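Ferritin like protein (Caulobacter vibrioides, PDB 3HL1) is of unknown function but belongs to the ferritin-like family, whose helical fold commonly houses metal sites, and is therefore probably a metal-binding protein. Local coordinates at residues F100-A105 with D111-N116; P27-V32 with Q235-I240; I87-D90 with N95-S98; Y123-T128 with I144-D149. One frame throughout, in Å; residues are numbered along the deposited sequence.

Contact 1: F100-A105 with D111-N116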
# COMPACT_ATOMS: atom_id res chain seq x y z
N PHE A 100 5.73 11.28 15.58
CA PHE A 100 4.42 11.22 14.95
C PHE A 100 3.47 10.55 15.89
O PHE A 100 3.10 9.40 15.71
CB PHE A 100 4.55 10.47 13.61
CG PHE A 100 5.53 11.11 12.68
CD1 PHE A 100 5.25 12.36 12.12
CD2 PHE A 100 6.73 10.48 12.37
CE1 PHE A 100 6.16 12.97 11.24
CE2 PHE A 100 7.65 11.09 11.50
CZ PHE A 100 7.36 12.34 10.93
N THR A 101 3.09 11.27 16.94
CA THR A 101 2.18 10.74 17.94
C THR A 101 1.13 11.82 18.26
O THR A 101 1.45 13.02 18.30
CB THR A 101 2.94 10.31 19.20
OG1 THR A 101 2.01 10.04 20.24
CG2 THR A 101 3.82 11.40 19.69
N PRO A 102 -0.14 11.42 18.44
CA PRO A 102 -0.69 10.09 18.42
C PRO A 102 -0.74 9.46 17.01
O PRO A 102 -0.68 10.18 16.02
CB PRO A 102 -2.11 10.31 18.95
CG PRO A 102 -2.46 11.67 18.46
CD PRO A 102 -1.20 12.45 18.63
N TYR A 103 -0.86 8.14 16.97
CA TYR A 103 -0.97 7.39 15.72
C TYR A 103 -1.78 6.08 15.95
O TYR A 103 -1.96 5.68 17.10
CB TYR A 103 0.43 7.14 15.19
CG TYR A 103 1.13 5.90 15.74
CD1 TYR A 103 1.82 5.90 16.95
CD2 TYR A 103 1.12 4.75 14.99
CE1 TYR A 103 2.45 4.73 17.41
CE2 TYR A 103 1.72 3.62 15.43
CZ TYR A 103 2.39 3.60 16.61
OH TYR A 103 2.98 2.39 16.90
N SER A 104 -2.32 5.48 14.88
CA SER A 104 -3.17 4.30 15.03
C SER A 104 -3.32 3.56 13.74
O SER A 104 -3.41 4.21 12.69
CB SER A 104 -4.55 4.77 15.53
OG SER A 104 -5.45 3.69 15.66
N ALA A 105 -3.39 2.21 13.80
CA ALA A 105 -3.69 1.42 12.63
C ALA A 105 -5.21 1.36 12.37
O ALA A 105 -5.64 0.82 11.37
CB ALA A 105 -3.11 -0.00 12.74
N ASP A 111 -7.45 13.34 10.42
CA ASP A 111 -7.17 13.96 11.72
C ASP A 111 -5.70 13.72 12.05
O ASP A 111 -5.00 13.01 11.33
CB ASP A 111 -8.10 13.44 12.81
CG ASP A 111 -8.02 11.90 13.00
OD1 ASP A 111 -7.04 11.27 12.54
OD2 ASP A 111 -8.93 11.33 13.64
N LEU A 112 -5.22 14.32 13.12
CA LEU A 112 -3.79 14.18 13.47
C LEU A 112 -3.31 12.74 13.57
O LEU A 112 -2.24 12.39 13.06
CB LEU A 112 -3.49 14.96 14.75
CG LEU A 112 -1.99 15.04 15.07
CD1 LEU A 112 -1.19 15.62 13.88
CD2 LEU A 112 -1.76 15.83 16.35
N THR A 113 -4.11 11.92 14.24
CA THR A 113 -3.80 10.51 14.44
C THR A 113 -3.56 9.79 13.09
O THR A 113 -2.60 9.04 12.95
CB THR A 113 -4.94 9.79 15.21
OG1 THR A 113 -5.09 10.38 16.51
CG2 THR A 113 -4.59 8.28 15.44
N ARG A 114 -4.43 10.03 12.11
CA ARG A 114 -4.31 9.42 10.78
C ARG A 114 -3.16 10.03 9.96
O ARG A 114 -2.43 9.31 9.33
CB ARG A 114 -5.62 9.51 10.00
CG ARG A 114 -6.49 8.25 9.98
CD ARG A 114 -6.61 7.54 11.35
NE ARG A 114 -7.39 8.28 12.33
CZ ARG A 114 -7.90 7.72 13.42
NH1 ARG A 114 -7.78 6.44 13.67
NH2 ARG A 114 -8.50 8.45 14.29
N VAL A 115 -3.01 11.35 9.97
CA VAL A 115 -1.91 11.97 9.24
C VAL A 115 -0.57 11.57 9.83
O VAL A 115 0.35 11.21 9.10
CB VAL A 115 -2.08 13.49 9.17
CG1 VAL A 115 -0.78 14.12 8.62
CG2 VAL A 115 -3.29 13.75 8.24
N ASN A 116 -0.47 11.51 11.16
CA ASN A 116 0.76 10.98 11.78
C ASN A 116 1.13 9.55 11.32
O ASN A 116 2.32 9.27 11.00
CB ASN A 116 0.68 10.98 13.32
CG ASN A 116 0.93 12.34 13.92
OD1 ASN A 116 1.57 13.21 13.31
ND2 ASN A 116 0.40 12.55 15.13

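Contact 2: P27-V32 with Q235-I240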
# COMPACT_ATOMS: atom_id res chain seq x y z
N PRO A 27 -6.89 0.95 1.62
CA PRO A 27 -8.05 1.33 2.43
C PRO A 27 -7.78 2.38 3.49
O PRO A 27 -8.65 3.22 3.72
CB PRO A 27 -8.56 -0.01 3.01
CG PRO A 27 -8.05 -1.04 2.08
CD PRO A 27 -6.68 -0.52 1.68
N TYR A 28 -6.58 2.39 4.10
CA TYR A 28 -6.20 3.40 5.05
C TYR A 28 -6.27 4.82 4.44
O TYR A 28 -6.92 5.66 5.01
CB TYR A 28 -4.80 3.14 5.67
CG TYR A 28 -4.60 3.83 7.00
CD1 TYR A 28 -4.14 5.15 7.05
CD2 TYR A 28 -4.90 3.18 8.22
CE1 TYR A 28 -3.98 5.81 8.28
CE2 TYR A 28 -4.73 3.83 9.45
CZ TYR A 28 -4.27 5.13 9.46
OH TYR A 28 -4.16 5.77 10.61
N TYR A 29 -5.56 5.05 3.36
CA TYR A 29 -5.51 6.30 2.67
C TYR A 29 -6.86 6.67 2.07
O TYR A 29 -7.22 7.82 2.05
CB TYR A 29 -4.47 6.28 1.55
CG TYR A 29 -3.01 6.20 1.95
CD1 TYR A 29 -2.61 5.93 3.28
CD2 TYR A 29 -2.02 6.17 0.96
CE1 TYR A 29 -1.27 5.80 3.61
CE2 TYR A 29 -0.67 5.97 1.29
CZ TYR A 29 -0.30 5.80 2.60
OH TYR A 29 1.06 5.59 2.91
N LEU A 30 -7.57 5.70 1.51
CA LEU A 30 -8.87 5.96 0.90
C LEU A 30 -9.87 6.44 1.93
O LEU A 30 -10.68 7.36 1.66
CB LEU A 30 -9.43 4.70 0.20
CG LEU A 30 -8.85 4.34 -1.18
CD1 LEU A 30 -9.34 2.92 -1.62
CD2 LEU A 30 -9.14 5.47 -2.23
N THR A 31 -9.85 5.81 3.10
CA THR A 31 -10.72 6.16 4.23
C THR A 31 -10.48 7.61 4.66
O THR A 31 -11.45 8.36 4.79
CB THR A 31 -10.58 5.16 5.39
OG1 THR A 31 -10.92 3.87 4.87
CG2 THR A 31 -11.53 5.55 6.56
N VAL A 32 -9.22 8.01 4.79
CA VAL A 32 -8.86 9.45 5.04
C VAL A 32 -9.31 10.33 3.91
O VAL A 32 -9.94 11.35 4.15
CB VAL A 32 -7.34 9.62 5.29
CG1 VAL A 32 -6.91 11.11 5.37
CG2 VAL A 32 -6.97 8.79 6.52
N GLN A 235 7.04 13.32 2.16
CA GLN A 235 7.03 14.78 2.13
C GLN A 235 5.61 15.35 2.02
O GLN A 235 5.23 16.25 2.77
CB GLN A 235 7.95 15.25 1.01
CG GLN A 235 9.46 15.21 1.40
CD GLN A 235 10.22 13.93 0.96
OE1 GLN A 235 9.78 12.79 1.19
NE2 GLN A 235 11.39 14.14 0.34
N ARG A 236 4.81 14.81 1.11
CA ARG A 236 3.39 15.19 0.97
C ARG A 236 2.64 15.18 2.29
O ARG A 236 1.91 16.12 2.62
CB ARG A 236 2.65 14.17 0.08
CG ARG A 236 2.93 14.20 -1.39
CD ARG A 236 2.15 13.04 -2.01
NE ARG A 236 2.58 12.73 -3.36
CZ ARG A 236 1.91 13.02 -4.46
NH1 ARG A 236 0.73 13.63 -4.41
NH2 ARG A 236 2.43 12.69 -5.63
N PHE A 237 2.77 14.06 3.02
CA PHE A 237 2.04 13.82 4.26
C PHE A 237 2.57 14.67 5.40
O PHE A 237 1.80 15.15 6.19
CB PHE A 237 2.02 12.32 4.64
CG PHE A 237 1.38 11.41 3.56
CD1 PHE A 237 0.44 11.91 2.64
CD2 PHE A 237 1.71 10.04 3.49
CE1 PHE A 237 -0.13 11.07 1.68
CE2 PHE A 237 1.16 9.22 2.52
CZ PHE A 237 0.23 9.72 1.62
N ASP A 238 3.89 14.88 5.45
CA ASP A 238 4.48 15.79 6.43
C ASP A 238 3.99 17.22 6.17
O ASP A 238 3.74 17.98 7.10
CB ASP A 238 5.99 15.67 6.39
CG ASP A 238 6.68 16.42 7.52
OD1 ASP A 238 6.31 16.21 8.70
OD2 ASP A 238 7.57 17.23 7.20
N PHE A 239 3.82 17.58 4.91
CA PHE A 239 3.24 18.87 4.55
C PHE A 239 1.85 19.05 5.15
O PHE A 239 1.56 20.06 5.78
CB PHE A 239 3.19 19.01 3.03
CG PHE A 239 2.51 20.26 2.57
CD1 PHE A 239 3.23 21.46 2.44
CD2 PHE A 239 1.17 20.24 2.22
CE1 PHE A 239 2.60 22.64 1.99
CE2 PHE A 239 0.53 21.41 1.78
CZ PHE A 239 1.26 22.61 1.66
N ILE A 240 1.00 18.04 4.98
CA ILE A 240 -0.36 18.08 5.50
C ILE A 240 -0.31 18.17 7.01
O ILE A 240 -1.04 18.95 7.60
CB ILE A 240 -1.21 16.85 5.04
CG1 ILE A 240 -1.43 16.88 3.53
CG2 ILE A 240 -2.55 16.82 5.77
CD1 ILE A 240 -1.90 15.54 2.92

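Contact 3: I87-D90 with N95-S98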
# COMPACT_ATOMS: atom_id res chain seq x y z
N ILE A 87 6.26 -3.79 9.63
CA ILE A 87 6.97 -2.59 10.08
C ILE A 87 7.01 -2.55 11.61
O ILE A 87 6.00 -2.74 12.27
CB ILE A 87 6.36 -1.28 9.56
CG1 ILE A 87 6.35 -1.25 8.03
CG2 ILE A 87 7.15 -0.06 10.12
CD1 ILE A 87 7.74 -1.41 7.36
N ASP A 88 8.20 -2.43 12.14
CA ASP A 88 8.46 -2.24 13.59
C ASP A 88 9.27 -0.97 13.82
O ASP A 88 10.47 -0.94 13.59
CB ASP A 88 9.26 -3.43 14.10
CG ASP A 88 9.46 -3.43 15.62
OD1 ASP A 88 8.97 -2.50 16.33
OD2 ASP A 88 10.15 -4.37 16.08
N PHE A 89 8.62 0.08 14.30
CA PHE A 89 9.29 1.37 14.47
C PHE A 89 10.31 1.34 15.62
O PHE A 89 11.17 2.20 15.70
CB PHE A 89 8.26 2.49 14.64
CG PHE A 89 7.36 2.64 13.43
CD1 PHE A 89 7.89 2.98 12.21
CD2 PHE A 89 6.00 2.39 13.52
CE1 PHE A 89 7.08 3.11 11.09
CE2 PHE A 89 5.17 2.49 12.39
CZ PHE A 89 5.71 2.85 11.17
N ASP A 90 10.18 0.32 16.48
CA ASP A 90 11.08 0.10 17.61
C ASP A 90 12.45 -0.22 17.09
O ASP A 90 13.42 -0.17 17.82
CB ASP A 90 10.67 -1.10 18.47
CG ASP A 90 9.39 -0.89 19.27
OD1 ASP A 90 8.96 0.27 19.46
OD2 ASP A 90 8.83 -1.92 19.72
N ASN A 95 12.93 6.34 17.57
CA ASN A 95 11.69 5.70 17.22
C ASN A 95 10.79 6.81 16.69
O ASN A 95 10.53 7.78 17.40
CB ASN A 95 11.09 5.00 18.42
CG ASN A 95 9.89 4.20 18.08
OD1 ASN A 95 9.17 4.50 17.12
ND2 ASN A 95 9.66 3.15 18.87
N PRO A 96 10.39 6.73 15.42
CA PRO A 96 9.61 7.87 14.89
C PRO A 96 8.23 7.99 15.50
O PRO A 96 7.59 9.00 15.28
CB PRO A 96 9.50 7.56 13.37
CG PRO A 96 9.65 6.06 13.26
CD PRO A 96 10.63 5.69 14.40
N THR A 97 7.75 6.96 16.21
CA THR A 97 6.47 7.09 16.95
C THR A 97 6.59 8.08 18.12
O THR A 97 5.57 8.48 18.72
CB THR A 97 5.91 5.71 17.42
OG1 THR A 97 6.77 5.14 18.41
CG2 THR A 97 5.71 4.75 16.24
N SER A 98 7.82 8.48 18.47
CA SER A 98 8.04 9.56 19.44
C SER A 98 7.80 10.92 18.82
O SER A 98 7.60 11.89 19.53
CB SER A 98 9.47 9.52 20.01
OG SER A 98 10.44 9.58 18.97

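Contact 4: Y123-T128 with I144-D149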
# COMPACT_ATOMS: atom_id res chain seq x y z
N TYR A 123 7.80 6.71 6.31
CA TYR A 123 9.02 7.19 6.96
C TYR A 123 10.25 6.72 6.19
O TYR A 123 10.39 5.50 5.94
CB TYR A 123 9.09 6.65 8.39
CG TYR A 123 10.14 7.31 9.24
CD1 TYR A 123 10.08 8.68 9.54
CD2 TYR A 123 11.16 6.56 9.82
CE1 TYR A 123 11.01 9.26 10.34
CE2 TYR A 123 12.09 7.15 10.64
CZ TYR A 123 12.00 8.51 10.87
OH TYR A 123 12.88 9.11 11.71
N PRO A 124 11.15 7.65 5.81
CA PRO A 124 12.29 7.31 4.95
C PRO A 124 13.35 6.45 5.64
O PRO A 124 13.70 6.65 6.79
CB PRO A 124 12.89 8.69 4.58
CG PRO A 124 11.81 9.66 4.85
CD PRO A 124 11.13 9.11 6.06
N GLU A 125 13.86 5.49 4.92
CA GLU A 125 14.85 4.57 5.48
C GLU A 125 16.06 5.29 6.04
O GLU A 125 16.64 4.85 7.05
CB GLU A 125 15.32 3.64 4.37
CG GLU A 125 16.14 2.49 4.87
CD GLU A 125 16.68 1.58 3.76
OE1 GLU A 125 16.44 1.83 2.54
OE2 GLU A 125 17.36 0.60 4.17
N TRP A 126 16.51 6.35 5.36
CA TRP A 126 17.72 7.05 5.83
C TRP A 126 17.59 7.67 7.23
O TRP A 126 18.59 7.81 7.95
CB TRP A 126 18.21 8.08 4.82
CG TRP A 126 17.36 9.27 4.67
CD1 TRP A 126 16.35 9.45 3.76
CD2 TRP A 126 17.46 10.50 5.40
NE1 TRP A 126 15.81 10.71 3.89
CE2 TRP A 126 16.47 11.37 4.89
CE3 TRP A 126 18.29 10.96 6.44
CZ2 TRP A 126 16.28 12.67 5.39
CZ3 TRP A 126 18.11 12.26 6.94
CH2 TRP A 126 17.11 13.10 6.41
N ARG A 127 16.38 8.03 7.63
CA ARG A 127 16.15 8.56 8.98
C ARG A 127 16.16 7.50 10.08
O ARG A 127 16.32 7.81 11.24
CB ARG A 127 14.84 9.34 8.96
CG ARG A 127 14.95 10.50 8.02
CD ARG A 127 13.65 11.03 7.65
NE ARG A 127 13.15 11.99 8.60
CZ ARG A 127 13.12 13.31 8.41
NH1 ARG A 127 12.59 14.06 9.37
NH2 ARG A 127 13.60 13.87 7.30
N THR A 128 15.99 6.22 9.71
CA THR A 128 15.93 5.12 10.70
C THR A 128 17.28 4.87 11.40
O THR A 128 17.34 4.29 12.49
CB THR A 128 15.43 3.82 10.04
OG1 THR A 128 16.37 3.35 9.05
CG2 THR A 128 14.06 4.05 9.43
N ILE A 144 9.66 1.00 4.94
CA ILE A 144 9.33 0.35 3.70
C ILE A 144 10.57 0.22 2.84
O ILE A 144 10.78 -0.80 2.22
CB ILE A 144 8.22 1.11 2.92
CG1 ILE A 144 6.92 1.01 3.70
CG2 ILE A 144 8.09 0.55 1.52
CD1 ILE A 144 5.74 1.81 3.05
N GLY A 145 11.40 1.26 2.85
CA GLY A 145 12.61 1.28 2.12
C GLY A 145 13.54 0.16 2.51
O GLY A 145 14.18 -0.44 1.63
N GLU A 146 13.62 -0.12 3.81
CA GLU A 146 14.46 -1.23 4.26
C GLU A 146 13.92 -2.57 3.78
O GLU A 146 14.67 -3.51 3.40
CB GLU A 146 14.54 -1.26 5.79
CG GLU A 146 15.53 -2.33 6.30
CD GLU A 146 15.47 -2.60 7.81
OE1 GLU A 146 14.88 -1.79 8.54
OE2 GLU A 146 16.03 -3.64 8.25
N PHE A 147 12.62 -2.73 3.87
CA PHE A 147 11.95 -3.94 3.32
C PHE A 147 12.40 -4.12 1.85
O PHE A 147 12.85 -5.22 1.45
CB PHE A 147 10.43 -3.77 3.39
CG PHE A 147 9.63 -5.08 3.17
CD1 PHE A 147 9.99 -6.01 2.21
CD2 PHE A 147 8.53 -5.36 3.94
CE1 PHE A 147 9.28 -7.19 2.04
CE2 PHE A 147 7.82 -6.54 3.77
CZ PHE A 147 8.22 -7.45 2.83
N TYR A 148 12.28 -3.08 1.02
CA TYR A 148 12.72 -3.18 -0.37
C TYR A 148 14.20 -3.39 -0.57
O TYR A 148 14.57 -4.05 -1.54
CB TYR A 148 12.17 -2.04 -1.24
CG TYR A 148 10.69 -2.22 -1.51
CD1 TYR A 148 10.24 -3.28 -2.31
CD2 TYR A 148 9.74 -1.40 -0.94
CE1 TYR A 148 8.88 -3.47 -2.55
CE2 TYR A 148 8.37 -1.58 -1.20
CZ TYR A 148 7.96 -2.63 -1.99
OH TYR A 148 6.65 -2.85 -2.23
N ASP A 149 15.05 -2.84 0.31
CA ASP A 149 16.46 -3.18 0.29
C ASP A 149 16.75 -4.68 0.42
O ASP A 149 17.63 -5.23 -0.29
CB ASP A 149 17.16 -2.53 1.48
CG ASP A 149 17.56 -1.11 1.23
OD1 ASP A 149 17.40 -0.57 0.12
OD2 ASP A 149 18.09 -0.54 2.20
O HOH W 1 8.64 3.47 5.93
O HOH W 2 10.67 4.11 3.40
O HOH W 3 14.66 1.15 8.09

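Contact 1: F100-A105 with D111-N116
The amide of Asn116 and the ring of Phe100 meet with their planes 57° apart: Asn116 OD1 lies at the ring edge, in the ring plane, 4.0 Å from Phe100 CD1. The nitrogen end of that amide turns to the backbone of the loop, and Asn116 ND2 donates to Pro102 O at 2.8 Å, with the acceptor almost in the amide plane and an N-H...O angle of 160°. One strong bond from Asn116 and a weaker CA-H...O contact from Thr113 CA, at 3.5 Å, thus converge on Pro102 O. Pro102, which follows a cis peptide bond, sets its ring against Thr113 OG1 and Leu112 CD2. Thr113 divides its branches: OG1 lies by Pro102 CG, while CG2, anti to the backbone N (OG1 chi1 -61°), reaches Ser104 CB at 3.5 Å and covers one face of the Arg114 guanidinium. At the edge of that guanidinium sits Asp111, the N-cap residue, gripped side-on through NE and NH2. Asp111 OD1 also accepts from Arg114 N at 2.9 Å, which ties the salt bridge to the helix start. Arg114 NH1 bonds to Glu106 O. The contact folds the loop back over the first turn of helix 112-121; Phe100 and Asn116 touch Arg241 of helix 233-242, and Arg114 packs on Tyr28 and Val32 of helix 8-35.

Contact 2: P27-V32 with Q235-I240
With CG beside the backbone N in both residues (chi1 -69° in Tyr29, -59° in Phe237), two aromatic side chains leave their helices toward each other and bridge backbones whose nearest CA atoms, those of Tyr29 and Phe237, are 10.8 Å apart. They meet as a T-shaped pair, a helix-to-helix aromatic contact inside the ferritin-like helical fold. Phe237 presents its edge, through CE2 and CZ, to one face of Tyr29; the ring centroids are 5.2 Å apart and the planes stand at 77°. The touching is concentrated at the hydroxyl end of the tyrosine: Phe237 CE2 lies 3.7 Å from Tyr29 CZ, and Phe237 CZ lies 3.9 Å from Tyr29 CE2. Tyr29 OH comes to the edge of the phenylalanine ring, near its plane, 3.7 Å from Phe237 CE2. Val51 of helix 42-67 and Ile121 of helix 112-121 pack on Tyr29, placing the pair in the buried interior. Between residues 27-32 and 235-240, Tyr29 and Phe237 are the two that touch. Their contact is apolar, yet Tyr29 OH is hydrogen-bonded to Glu122 OE2, a residue whose side chain Phe237 also touches; that bond satisfies the buried hydroxyl and fixes the end of the tyrosine ring that Phe237 meets.

Contact 3: I87-D90 with N95-S98
Phe89 packs against Pro96 and Thr97, the start of a short 3-10 turn that follows Asn95 in the long loop joining helix 42-67 to helix 112-121. Two Asx turns shape the pair of segments, one at Asp88 and one at Asn95. In the first shell, Phe89 CD1 lies 3.7 Å from Pro96 CG and Phe89 CD2 3.6 Å from Thr97 CG2, the proline and the methyl both meeting the ring obliquely. Thr97 has CG2 anti to its carbonyl carbon (OG1 chi1 67°), which brings the methyl to the aromatic ring. Asn95 OD1 sits 3.3 Å from Phe89 CB, and its amide runs alongside the Asp90 carboxylate with the two planes 76° apart. One shell out, Asn95 OD1 accepts from Thr97 N at 3.0 Å, fixing the amide over the turn that carries the proline and the threonine. Ile87 CG2 lies over one face of the Phe89 ring, toward its rim, 3.3 Å above the plane, and Leu120 of helix 112-121 touches Phe89, Pro96 and Thr97 alike, seating this loop on that helix. Within 87-90, Asp88 OD1 receives Asp90 N at 3.1 Å, the donor standing 55° out of the carboxylate plane.

Contact 4: Y123-T128 with I144-D149
Two acidic side chains, Glu125 and Asp149, approach from opposite directions, their carboxylate planes 54° apart. Extended from CG onward, with CG anti to the backbone N (chi1 -169°), Glu125 crosses beside Glu146 N, which lies 3.8 Å from Glu125 CG, to end at Asp149. The approach of the two carboxylates is doubtful as modelled, their oxygens being too close. Asp149 OD1 also forms a salt bridge with Arg152, which would temper the negative charge there.

Van der Waals packing accompanies this. Glu125 OE2 lies 3.4 Å from Glu146 CA, and the backbones come closest where Glu125 faces Gly145, with CA atoms 5.2 Å apart; a residue without a side chain suits so close an approach.

Water supplies the clear polar links between the segments. Two waters sit between Tyr123 O and the helix start, one accepting from Ile144 N at 2.8 Å, the other from Gly145 N at 3.0 Å, and they occupy backbone N-H groups there. A third donates both to Thr128 OG1 at 2.9 Å and to Glu146 OE1 at 3.0 Å. Thr128 OG1 in turn donates to Glu125 O, in the carbonyl plane and on a lone pair, closing the turn that carries the glutamate. The far end of Glu146 is held by a salt bridge with Arg130.

The loop after helix 112-121 is thereby joined to helix 144-157, whose Tyr148 packs on helices 8-35 and 188-207, while Glu125 N bonds to Glu207 OE1 of helix 188-207.

Contact 2 is the fully buried one, an aromatic pair between helices far apart in sequence; contacts 1, 3 and 4 are partly buried and join loops to loops or to helix starts. Contacts 1 and 2 touch through Tyr28 OH, 2.7 Å from Ser104 O in a probable hydrogen bond. Contacts 1 and 3 share the loop before helix 112-121 and meet where Tyr103 packs on Thr97. Tyr123 of contact 4 packs on both Pro96 of contact 3 and Phe100 of contact 1. The chemistry shifts accordingly: apolar in contact 2, capping and amide bonds in contact 1, Asx turns with ring packing in contact 3, acids and bridging waters in contact 4.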